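Local coordinates for calcium uptake protein 3, mitochondrial (Homo sapiens, PDB 6AGI) that senses calcium through its EF-hands and, as a disulfide-linked heterodimer with MICU1, regulates the mitochondrial calcium uniporter channel in the central nervous system and skeletal muscle, at residues Leu247-Gly252 with Ala262-Arg267; Met113-Gly118 with Lys124-Val129. One frame throughout, in Å; residues are numbered along the deposited sequence.

In the fold
Interaction 2, which is mostly buried, and interaction 1, only partly so, lie on opposite sides of the chain's centre, about 37 Å apart between their centres, and share no helix. Interaction 2 joins helix 104-114 and its loop to helix 124-138 within EF-hand 1; carboxylates meet there because a calcium ion binds them together, and a phenylalanine pair packs alongside. Interaction 1 pairs helix 227-250 with helix 258-265, away from the annotated calcium sites. It has no metal and no clear hydrogen bond across it: a tyrosine lies against a buried isoleucine and an exposed histidine. Interaction 2 is thus chiefly metal coordination with aromatic packing beside it, interaction 1 chiefly apolar packing.

Interaction 1 of 2, residues Leu247-Gly252 with Ala262-Arg267; sequences LSYSNG and AHILLR
Y249 meets I264 and H263 with its ring, one face resting on aliphatic carbon and the hydroxyl end reaching an imidazole. From CB, CG is set anti to the carbonyl carbon (chi1 -66°), which sends the ring out from the end of helix 227-250 toward helix 258-265. CD1 comes first to I264 CD1, at 3.7 Å. Next along the ring, CE1 meets both I264 CD1 and, at 3.8 Å, I264 CG1. The methyl CD1 of I264 sits over one ring face, 4.1 Å from the Y249 ring centroid, a CH-pi contact.

Between the two helices, strand 255-256, whose I256 also touches Y249, pairs antiparallel with strand 291-292 of the degenerate EF-hand 2, consistent with the short two-stranded sheet that links the loops of paired EF-hands. Isoleucine suits its buried place beside F296 and F300 of helix 293-304. Tyrosine offers a flat face to the isoleucine methyl and a hydroxyl beside the exposed histidine.

Across the tyrosine ring, CE2 lies 3.8 Å from H263 CD2, in the plane of the imidazole. The two rings meet rim to rim, planes at 63°. At the tip, Y249 OH stands 3.5 Å from H263 NE2, near the imidazole plane.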
ATOM      1  N   LEU B 247      -8.146  -2.513  26.873  1.00 27.91           N
ATOM      2  CA  LEU B 247      -8.319  -2.564  28.319  1.00 21.28           C
ATOM      3  C   LEU B 247      -8.418  -1.164  28.911  1.00 28.98           C
ATOM      4  O   LEU B 247      -9.083  -0.967  29.933  1.00 42.20           O
ATOM      5  CB  LEU B 247      -7.138  -3.320  28.933  1.00 24.42           C
ATOM      6  CG  LEU B 247      -7.009  -4.833  28.703  1.00 20.05           C
ATOM      7  CD1 LEU B 247      -5.612  -5.331  29.068  1.00 19.33           C
ATOM      8  CD2 LEU B 247      -8.038  -5.593  29.497  1.00 21.47           C
ATOM      9  N   SER B 248      -7.746  -0.184  28.301  1.00 31.17           N
ATOM     10  CA  SER B 248      -7.909   1.200  28.716  1.00 29.32           C
ATOM     11  C   SER B 248      -9.340   1.669  28.551  1.00 45.14           C
ATOM     12  O   SER B 248      -9.720   2.680  29.157  1.00 54.88           O
ATOM     13  CB  SER B 248      -6.971   2.125  27.933  1.00 27.74           C
ATOM     14  OG  SER B 248      -5.611   1.915  28.286  1.00 28.66           O
ATOM     15  N   TYR B 249     -10.147   0.988  27.727  1.00 41.85           N
ATOM     16  CA  TYR B 249     -11.548   1.396  27.658  1.00 29.35           C
ATOM     17  C   TYR B 249     -12.560   0.399  28.211  1.00 26.91           C
ATOM     18  O   TYR B 249     -13.699   0.795  28.461  1.00 28.83           O
ATOM     19  CB  TYR B 249     -11.943   1.736  26.215  1.00 26.49           C
ATOM     20  CG  TYR B 249     -11.210   2.951  25.689  1.00 33.36           C
ATOM     21  CD1 TYR B 249      -9.909   2.835  25.217  1.00 28.14           C
ATOM     22  CD2 TYR B 249     -11.797   4.210  25.690  1.00 27.54           C
ATOM     23  CE1 TYR B 249      -9.220   3.920  24.738  1.00 36.90           C
ATOM     24  CE2 TYR B 249     -11.106   5.308  25.216  1.00 45.01           C
ATOM     25  CZ  TYR B 249      -9.814   5.152  24.739  1.00 47.59           C
ATOM     26  OH  TYR B 249      -9.092   6.218  24.249  1.00 67.14           O
ATOM     27  N   SER B 250     -12.209  -0.882  28.364  1.00 34.13           N
ATOM     28  CA  SER B 250     -13.222  -1.875  28.736  1.00 39.20           C
ATOM     29  C   SER B 250     -13.712  -1.707  30.167  1.00 39.59           C
ATOM     30  O   SER B 250     -14.870  -2.036  30.460  1.00 34.80           O
ATOM     31  CB  SER B 250     -12.708  -3.308  28.528  1.00 33.17           C
ATOM     32  OG  SER B 250     -11.440  -3.540  29.121  1.00 27.58           O
ATOM     33  N   ASN B 251     -12.879  -1.175  31.052  1.00 50.04           N
ATOM     34  CA  ASN B 251     -13.132  -1.213  32.488  1.00 50.32           C
ATOM     35  C   ASN B 251     -13.713  -2.565  32.918  1.00 44.57           C
ATOM     36  O   ASN B 251     -14.824  -2.663  33.435  1.00 42.22           O
ATOM     37  CB  ASN B 251     -14.057  -0.058  32.893  1.00 44.39           C
ATOM     38  CG  ASN B 251     -13.734   1.241  32.157  1.00 48.09           C
ATOM     39  OD1 ASN B 251     -12.598   1.740  32.195  1.00 55.43           O
ATOM     40  ND2 ASN B 251     -14.748   1.814  31.513  1.00 37.23           N
ATOM     41  N   GLY B 252     -12.907  -3.611  32.716  1.00 41.73           N
ATOM     42  CA  GLY B 252     -13.191  -4.956  33.203  1.00 33.89           C
ATOM     43  C   GLY B 252     -14.243  -5.767  32.470  1.00 38.20           C
ATOM     44  O   GLY B 252     -14.607  -6.849  32.948  1.00 45.27           O
ATOM     45  N   ALA B 262     -15.356   4.025  17.954  1.00 41.11           N
ATOM     46  CA  ALA B 262     -15.235   5.100  16.978  1.00 40.89           C
ATOM     47  C   ALA B 262     -14.238   6.151  17.450  1.00 50.60           C
ATOM     48  O   ALA B 262     -13.423   6.656  16.659  1.00 49.28           O
ATOM     49  CB  ALA B 262     -16.609   5.725  16.728  1.00 39.78           C
ATOM     50  N   HIS B 263     -14.264   6.461  18.749  1.00 54.61           N
ATOM     51  CA  HIS B 263     -13.358   7.469  19.283  1.00 56.36           C
ATOM     52  C   HIS B 263     -11.910   7.073  19.045  1.00 35.93           C
ATOM     53  O   HIS B 263     -11.099   7.913  18.645  1.00 44.00           O
ATOM     54  CB  HIS B 263     -13.638   7.697  20.773  1.00 72.95           C
ATOM     55  CG  HIS B 263     -12.508   8.340  21.523  1.00 84.07           C
ATOM     56  ND1 HIS B 263     -12.099   9.637  21.296  1.00 88.08           N
ATOM     57  CD2 HIS B 263     -11.710   7.862  22.510  1.00 85.53           C
ATOM     58  CE1 HIS B 263     -11.093   9.929  22.105  1.00 87.18           C
ATOM     59  NE2 HIS B 263     -10.839   8.869  22.852  1.00 84.02           N
ATOM     60  N   ILE B 264     -11.563   5.803  19.302  1.00 33.17           N
ATOM     61  CA  ILE B 264     -10.225   5.295  18.981  1.00 35.40           C
ATOM     62  C   ILE B 264      -9.963   5.382  17.481  1.00 41.71           C
ATOM     63  O   ILE B 264      -8.863   5.750  17.040  1.00 41.23           O
ATOM     64  CB  ILE B 264     -10.057   3.848  19.478  1.00 27.12           C
ATOM     65  CG1 ILE B 264     -10.126   3.772  21.004  1.00 33.91           C
ATOM     66  CG2 ILE B 264      -8.743   3.288  18.995  1.00 24.84           C
ATOM     67  CD1 ILE B 264     -10.223   2.339  21.514  1.00 31.56           C
ATOM     68  N   LEU B 265     -10.977   5.039  16.676  1.00 46.83           N
ATOM     69  CA  LEU B 265     -10.845   5.066  15.220  1.00 45.89           C
ATOM     70  C   LEU B 265     -10.449   6.437  14.693  1.00 47.68           C
ATOM     71  O   LEU B 265      -9.757   6.531  13.676  1.00 45.33           O
ATOM     72  CB  LEU B 265     -12.150   4.642  14.558  1.00 44.99           C
ATOM     73  CG  LEU B 265     -12.411   3.155  14.625  1.00 34.06           C
ATOM     74  CD1 LEU B 265     -13.615   2.784  13.767  1.00 31.35           C
ATOM     75  CD2 LEU B 265     -11.157   2.530  14.157  1.00 27.35           C
ATOM     76  N   LEU B 266     -10.912   7.513  15.327  1.00 59.91           N
ATOM     77  CA  LEU B 266     -10.627   8.824  14.760  1.00 69.22           C
ATOM     78  C   LEU B 266      -9.148   9.168  14.770  1.00 76.21           C
ATOM     79  O   LEU B 266      -8.744  10.105  14.069  1.00 93.65           O
ATOM     80  CB  LEU B 266     -11.412   9.923  15.465  1.00 74.58           C
ATOM     81  CG  LEU B 266     -12.711  10.213  14.697  1.00 82.54           C
ATOM     82  CD1 LEU B 266     -13.510   8.951  14.332  1.00 77.44           C
ATOM     83  CD2 LEU B 266     -13.582  11.246  15.412  1.00 92.08           C
ATOM     84  N   ARG B 267      -8.321   8.453  15.533  1.00 67.67           N
ATOM     85  CA  ARG B 267      -6.896   8.687  15.352  1.00 67.31           C
ATOM     86  C   ARG B 267      -6.409   8.212  13.984  1.00 78.08           C
ATOM     87  O   ARG B 267      -5.484   8.818  13.416  1.00 83.83           O
ATOM     88  CB  ARG B 267      -6.147   7.973  16.499  1.00 73.34           C
TER

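Interaction 2 of 2, residues Met113-Gly118 with Lys124-Val129; sequences MFDTDG and KKEFLV. With CA (calcium ion), chain F.
EF-hand 1 of this calcium sensor is a helix-loop-helix site, and here the end of its first helix and the start of its loop meet E126 on the second helix, around a calcium ion. E126 grips the ion with both oxygens, OE1 at 2.5 Å and OE2 at 2.8 Å from the calcium; its chain, extended beyond CG, is long enough to reach across from helix 124-138. D115 OD1 binds at 2.6 Å and D117 OD1 at 2.8 Å from the calcium, while N119 OD1 and the backbone O of M121 complete the protein ligands. The metal probably offsets the repulsion among these carboxylates. E120 N holds D115 OD2, and D123 N holds E126 OE1.

Behind the site, F114 and F127 lie with planes 6° apart but slid so that they barely overlap, F114 CE1 meeting F127 CD2 at 3.7 Å. F127 also packs edge-to-face on F95, so large aromatics fit this buried place. An alanine at F114 would remove the ring, which would probably open a gap beside F127 and weaken the packing between the two helices. T116 adds a hydroxyl: OG1 donates to the anti lone pair of E126 OE2, at 3.1 Å.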
ATOM      1  N   MET B 113      14.935  -6.909   4.892  1.00 11.84           N
ATOM      2  CA  MET B 113      15.644  -5.642   4.806  1.00 48.51           C
ATOM      3  C   MET B 113      16.805  -5.578   5.786  1.00 33.94           C
ATOM      4  O   MET B 113      17.766  -4.843   5.547  1.00 44.17           O
ATOM      5  CB  MET B 113      14.690  -4.467   5.045  1.00 42.18           C
ATOM      6  CG  MET B 113      13.895  -4.066   3.808  1.00 27.85           C
ATOM      7  SD  MET B 113      14.970  -3.519   2.502  1.00  9.87           S
ATOM      8  CE  MET B 113      15.005  -1.776   2.919  1.00 10.91           C
ATOM      9  N   PHE B 114      16.750  -6.349   6.867  1.00 19.69           N
ATOM     10  CA  PHE B 114      17.843  -6.364   7.835  1.00 28.29           C
ATOM     11  C   PHE B 114      18.980  -7.309   7.439  1.00 30.55           C
ATOM     12  O   PHE B 114      20.150  -6.975   7.629  1.00 31.55           O
ATOM     13  CB  PHE B 114      17.293  -6.743   9.207  1.00 24.89           C
ATOM     14  CG  PHE B 114      16.853  -5.581  10.044  1.00 19.34           C
ATOM     15  CD1 PHE B 114      17.795  -4.823  10.732  1.00 19.02           C
ATOM     16  CD2 PHE B 114      15.505  -5.264  10.178  1.00 14.98           C
ATOM     17  CE1 PHE B 114      17.390  -3.757  11.529  1.00 21.39           C
ATOM     18  CE2 PHE B 114      15.092  -4.203  10.964  1.00  9.39           C
ATOM     19  CZ  PHE B 114      16.026  -3.448  11.635  1.00 24.88           C
ATOM     20  N   ASP B 115      18.661  -8.479   6.886  1.00 25.35           N
ATOM     21  CA  ASP B 115      19.652  -9.537   6.672  1.00 22.36           C
ATOM     22  C   ASP B 115      20.432  -9.213   5.394  1.00 35.30           C
ATOM     23  O   ASP B 115      20.297  -9.834   4.330  1.00 31.46           O
ATOM     24  CB  ASP B 115      18.951 -10.894   6.626  1.00 26.35           C
ATOM     25  CG  ASP B 115      19.918 -12.077   6.554  1.00 39.83           C
ATOM     26  OD1 ASP B 115      21.111 -11.985   7.005  1.00 32.61           O
ATOM     27  OD2 ASP B 115      19.430 -13.145   6.095  1.00 42.28           O
ATOM     28  N   THR B 116      21.311  -8.223   5.544  1.00 43.88           N
ATOM     29  CA  THR B 116      22.206  -7.781   4.473  1.00 46.46           C
ATOM     30  C   THR B 116      22.908  -8.943   3.762  1.00 42.74           C
ATOM     31  O   THR B 116      23.157  -8.840   2.557  1.00 53.08           O
ATOM     32  CB  THR B 116      23.247  -6.794   5.020  1.00 53.73           C
ATOM     33  OG1 THR B 116      24.085  -7.463   5.972  1.00 72.63           O
ATOM     34  CG2 THR B 116      22.555  -5.649   5.710  1.00 47.12           C
ATOM     35  N   ASP B 117      23.247 -10.039   4.473  1.00 23.82           N
ATOM     36  CA  ASP B 117      24.061 -11.118   3.892  1.00 32.58           C
ATOM     37  C   ASP B 117      23.330 -12.418   3.571  1.00 31.97           C
ATOM     38  O   ASP B 117      23.963 -13.342   3.049  1.00 43.21           O
ATOM     39  CB  ASP B 117      25.249 -11.491   4.790  1.00 50.83           C
ATOM     40  CG  ASP B 117      24.842 -11.753   6.214  1.00 62.99           C
ATOM     41  OD1 ASP B 117      24.556 -10.782   6.929  1.00 68.40           O
ATOM     42  OD2 ASP B 117      24.727 -12.932   6.600  1.00 64.67           O
ATOM     43  N   GLY B 118      22.075 -12.576   3.943  1.00 25.42           N
ATOM     44  CA  GLY B 118      21.342 -13.725   3.453  1.00 26.35           C
ATOM     45  C   GLY B 118      21.468 -14.995   4.260  1.00 38.04           C
ATOM     46  O   GLY B 118      20.848 -16.004   3.890  1.00 46.15           O
ATOM     47  N   LYS B 124      23.757  -8.583  15.777  1.00 46.82           N
ATOM     48  CA  LYS B 124      23.712  -7.279  16.430  1.00 43.03           C
ATOM     49  C   LYS B 124      24.228  -6.182  15.501  1.00 44.05           C
ATOM     50  O   LYS B 124      23.763  -5.041  15.568  1.00 46.01           O
ATOM     51  CB  LYS B 124      24.530  -7.309  17.726  1.00 35.94           C
ATOM     52  CG  LYS B 124      24.434  -6.048  18.591  1.00 42.82           C
ATOM     53  CD  LYS B 124      25.213  -6.289  19.877  1.00 48.73           C
ATOM     54  CE  LYS B 124      25.503  -5.035  20.688  1.00 49.94           C
ATOM     55  NZ  LYS B 124      26.144  -5.468  21.974  1.00 58.04           N
ATOM     56  N   LYS B 125      25.186  -6.507  14.628  1.00 52.25           N
ATOM     57  CA  LYS B 125      25.851  -5.484  13.830  1.00 45.50           C
ATOM     58  C   LYS B 125      24.994  -5.092  12.635  1.00 54.02           C
ATOM     59  O   LYS B 125      24.828  -3.889  12.344  1.00 63.67           O
ATOM     60  CB  LYS B 125      27.222  -6.023  13.384  1.00 54.49           C
ATOM     61  CG  LYS B 125      28.030  -5.145  12.441  1.00 67.60           C
ATOM     62  CD  LYS B 125      28.492  -5.935  11.211  1.00 80.82           C
ATOM     63  CE  LYS B 125      27.525  -5.834  10.045  1.00 85.80           C
ATOM     64  NZ  LYS B 125      27.709  -6.938   9.047  1.00 84.05           N
ATOM     65  N   GLU B 126      24.331  -6.091  12.030  1.00 50.24           N
ATOM     66  CA  GLU B 126      23.244  -5.823  11.091  1.00 46.73           C
ATOM     67  C   GLU B 126      22.172  -4.937  11.711  1.00 38.65           C
ATOM     68  O   GLU B 126      21.776  -3.917  11.136  1.00 31.23           O
ATOM     69  CB  GLU B 126      22.614  -7.127  10.609  1.00 31.36           C
ATOM     70  CG  GLU B 126      23.287  -7.708   9.405  1.00 40.07           C
ATOM     71  CD  GLU B 126      22.774  -9.087   9.069  1.00 49.98           C
ATOM     72  OE1 GLU B 126      22.470  -9.857   9.995  1.00 51.78           O
ATOM     73  OE2 GLU B 126      22.642  -9.390   7.866  1.00 56.25           O
ATOM     74  N   PHE B 127      21.692  -5.321  12.890  1.00 27.32           N
ATOM     75  CA  PHE B 127      20.657  -4.543  13.544  1.00 36.59           C
ATOM     76  C   PHE B 127      21.122  -3.124  13.821  1.00 36.55           C
ATOM     77  O   PHE B 127      20.301  -2.211  13.836  1.00 41.70           O
ATOM     78  CB  PHE B 127      20.189  -5.236  14.827  1.00 23.85           C
ATOM     79  CG  PHE B 127      18.982  -4.599  15.440  1.00 28.14           C
ATOM     80  CD1 PHE B 127      19.098  -3.577  16.371  1.00 26.63           C
ATOM     81  CD2 PHE B 127      17.715  -4.984  15.031  1.00 40.41           C
ATOM     82  CE1 PHE B 127      17.973  -2.993  16.922  1.00 20.13           C
ATOM     83  CE2 PHE B 127      16.583  -4.384  15.558  1.00 37.66           C
ATOM     84  CZ  PHE B 127      16.715  -3.391  16.509  1.00 39.66           C
ATOM     85  N   LEU B 128      22.418  -2.919  14.071  1.00 26.99           N
ATOM     86  CA  LEU B 128      22.906  -1.591  14.431  1.00 41.63           C
ATOM     87  C   LEU B 128      23.119  -0.664  13.233  1.00 43.75           C
ATOM     88  O   LEU B 128      23.092   0.578  13.404  1.00 41.11           O
ATOM     89  CB  LEU B 128      24.189  -1.729  15.262  1.00 36.50           C
ATOM     90  CG  LEU B 128      23.872  -1.862  16.769  1.00 34.41           C
ATOM     91  CD1 LEU B 128      25.094  -2.168  17.597  1.00 35.30           C
ATOM     92  CD2 LEU B 128      23.178  -0.595  17.313  1.00 30.88           C
ATOM     93  N   VAL B 129      23.292  -1.220  12.024  1.00 34.86           N
ATOM     94  CA  VAL B 129      23.576  -0.345  10.885  1.00 49.48           C
ATOM     95  C   VAL B 129      22.527   0.742  10.710  1.00 65.66           C
ATOM     96  O   VAL B 129      22.826   1.818  10.193  1.00 68.54           O
ATOM     97  CB  VAL B 129      23.708  -1.136   9.573  1.00 49.98           C
ATOM     98  CG1 VAL B 129      24.684  -2.271   9.748  1.00 54.34           C
ATOM     99  CG2 VAL B 129      22.317  -1.600   9.074  1.00 38.77           C
TER
HETATM  100 CA    CA F 601      22.953 -11.985   8.826  1.00 64.95          CA